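Local coordinates for UPF0098 protein CT_736 (Chlamydia trachomatis, PDB 3N08) that is of unknown function but, as a bacterial homolog of phosphatidylethanolamine-binding protein and Raf kinase inhibitor protein, may bind phospholipid head groups or similar small anionic ligands, at residues 116-121 with 137-142. Residues are numbered along the deposited sequence; the frame is centred on the assembly and turned at random.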
loop_
_atom_site.group_PDB
_atom_site.type_symbol
_atom_site.label_atom_id
_atom_site.label_comp_id
_atom_site.label_asym_id
_atom_site.label_seq_id
_atom_site.Cartn_x
_atom_site.Cartn_y
_atom_site.Cartn_z
ATOM N N ALA B 116 3.380 -0.087 -11.847
ATOM C CA ALA B 116 3.556 1.186 -12.533
ATOM C C ALA B 116 4.771 1.053 -13.436
ATOM O O ALA B 116 5.846 0.630 -12.991
ATOM C CB ALA B 116 3.780 2.320 -11.529
ATOM N N LEU B 117 4.596 1.424 -14.699
ATOM C CA LEU B 117 5.678 1.373 -15.693
ATOM C C LEU B 117 6.087 2.771 -16.133
ATOM O O LEU B 117 5.253 3.685 -16.161
ATOM C CB LEU B 117 5.234 0.606 -16.938
ATOM C CG LEU B 117 4.553 -0.740 -16.791
ATOM C CD1 LEU B 117 4.380 -1.349 -18.178
ATOM C CD2 LEU B 117 5.361 -1.661 -15.915
ATOM N N ASP B 118 7.349 2.924 -16.520
ATOM C CA ASP B 118 7.816 4.190 -17.088
ATOM C C ASP B 118 7.721 4.247 -18.615
ATOM O O ASP B 118 8.383 5.077 -19.253
ATOM C CB ASP B 118 9.247 4.466 -16.641
ATOM C CG ASP B 118 10.214 3.385 -17.082
ATOM O OD1 ASP B 118 9.885 2.514 -17.915
ATOM O OD2 ASP B 118 11.379 3.448 -16.617
ATOM N N VAL B 119 6.902 3.383 -19.195
ATOM C CA VAL B 119 6.655 3.369 -20.616
ATOM C C VAL B 119 5.198 2.970 -20.836
ATOM O O VAL B 119 4.537 2.427 -19.929
ATOM C CB VAL B 119 7.542 2.354 -21.383
ATOM C CG1 VAL B 119 9.040 2.657 -21.195
ATOM C CG2 VAL B 119 7.217 0.918 -21.000
ATOM N N VAL B 120 4.719 3.260 -22.031
ATOM C CA VAL B 120 3.484 2.705 -22.565
ATOM C C VAL B 120 3.881 1.503 -23.426
ATOM O O VAL B 120 4.746 1.616 -24.315
ATOM C CB VAL B 120 2.733 3.762 -23.404
ATOM C CG1 VAL B 120 1.523 3.156 -24.066
ATOM C CG2 VAL B 120 2.338 4.962 -22.532
ATOM N N LEU B 121 3.257 0.349 -23.186
ATOM C CA LEU B 121 3.585 -0.861 -23.936
ATOM C C LEU B 121 2.939 -0.836 -25.309
ATOM O O LEU B 121 1.995 -0.085 -25.558
ATOM C CB LEU B 121 3.148 -2.107 -23.175
ATOM C CG LEU B 121 3.769 -2.309 -21.798
ATOM C CD1 LEU B 121 3.117 -3.494 -21.104
ATOM C CD2 LEU B 121 5.282 -2.489 -21.887
ATOM N N ASP B 137 9.373 -6.009 -18.518
ATOM C CA ASP B 137 10.737 -6.139 -18.014
ATOM C C ASP B 137 11.618 -4.941 -18.333
ATOM O O ASP B 137 11.758 -4.547 -19.488
ATOM C CB ASP B 137 11.401 -7.415 -18.535
ATOM C CG ASP B 137 12.767 -7.633 -17.925
ATOM O OD1 ASP B 137 12.836 -7.818 -16.690
ATOM O OD2 ASP B 137 13.763 -7.595 -18.671
ATOM N N GLY B 138 12.204 -4.374 -17.288
ATOM C CA GLY B 138 13.032 -3.199 -17.399
ATOM C C GLY B 138 12.283 -1.889 -17.198
ATOM O O GLY B 138 12.908 -0.826 -17.196
ATOM N N HIS B 139 10.961 -1.949 -17.021
ATOM C CA HIS B 139 10.157 -0.735 -17.012
ATOM C C HIS B 139 9.345 -0.607 -15.741
ATOM O O HIS B 139 8.635 0.384 -15.588
ATOM C CB HIS B 139 9.209 -0.715 -18.212
ATOM C CG HIS B 139 9.898 -0.878 -19.524
ATOM N ND1 HIS B 139 10.762 0.066 -20.023
ATOM C CD2 HIS B 139 9.843 -1.867 -20.444
ATOM C CE1 HIS B 139 11.232 -0.341 -21.188
ATOM N NE2 HIS B 139 10.689 -1.510 -21.469
ATOM N N ILE B 140 9.404 -1.600 -14.855
ATOM C CA ILE B 140 8.598 -1.542 -13.612
ATOM C C ILE B 140 9.249 -0.637 -12.575
ATOM O O ILE B 140 10.377 -0.887 -12.116
ATOM C CB ILE B 140 8.401 -2.932 -12.973
ATOM C CG1 ILE B 140 7.766 -3.891 -13.969
ATOM C CG2 ILE B 140 7.541 -2.841 -11.736
ATOM C CD1 ILE B 140 7.680 -5.315 -13.459
ATOM N N ILE B 141 8.537 0.410 -12.174
ATOM C CA ILE B 141 9.079 1.341 -11.205
ATOM C C ILE B 141 8.464 1.189 -9.827
ATOM O O ILE B 141 9.068 1.612 -8.842
ATOM C CB ILE B 141 9.038 2.796 -11.722
ATOM C CG1 ILE B 141 7.616 3.302 -11.933
ATOM C CG2 ILE B 141 9.900 2.922 -12.991
ATOM C CD1 ILE B 141 7.574 4.758 -12.436
ATOM N N ALA B 142 7.308 0.548 -9.732
ATOM C CA ALA B 142 6.681 0.290 -8.431
ATOM C C ALA B 142 5.649 -0.797 -8.587
ATOM O O ALA B 142 5.126 -1.011 -9.685
ATOM C CB ALA B 142 6.017 1.561 -7.901
#
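Asp118 sets its carboxylate across the side chain of His139, turned 66° from the imidazole plane, so that OD1 lies against CB and at the ring edge, where ND1 of His139 gives it a weak, bent hydrogen bond of 3.3 Å. With chi1 at 60°, Asp118 holds CG between its own backbone N and carbonyl carbon, which brings OD1 against CB and ND1 of His139. Val119 approaches the same ring differently: in the modelled one of its two conformers, the CG2 methyl lies over one face, 3.8 Å from the ring centroid and 20° off the ring normal, a CH-pi contact offset toward the rim, nearest CG.

Next to these side chains the main chain illustrates how an antiparallel pair carries a classic beta bulge near its end. Ile141 and Ala142 both face Ala116: Ala116 N donates to Ala142 O at 2.9 Å, while Ile141 N donates to Ala116 O at 2.8 Å. One residue on, Leu117 pairs with Ile140, and Leu117 CD2 rests against Ile140 CG1 at 3.8 Å. On the opposite sheet face, Ala116 CB meets Ala142 CB. The pairing closes where Asp118 N donates to His139 O at 3.0 Å; a CA-H...O contact from Leu117 CA reaches the same His139 O at 3.1 Å.

The contact thus joins the end of strand 108-117 to the start of strand 140-150, just after helix 129-136, whose Met136 packs on Leu117. Because Asp118 OD1 lies near ND1 of His139, the carboxylate would probably stabilise a protonated imidazole, although so weak a bond suggests a modest effect beside the backbone bonds that fix the register.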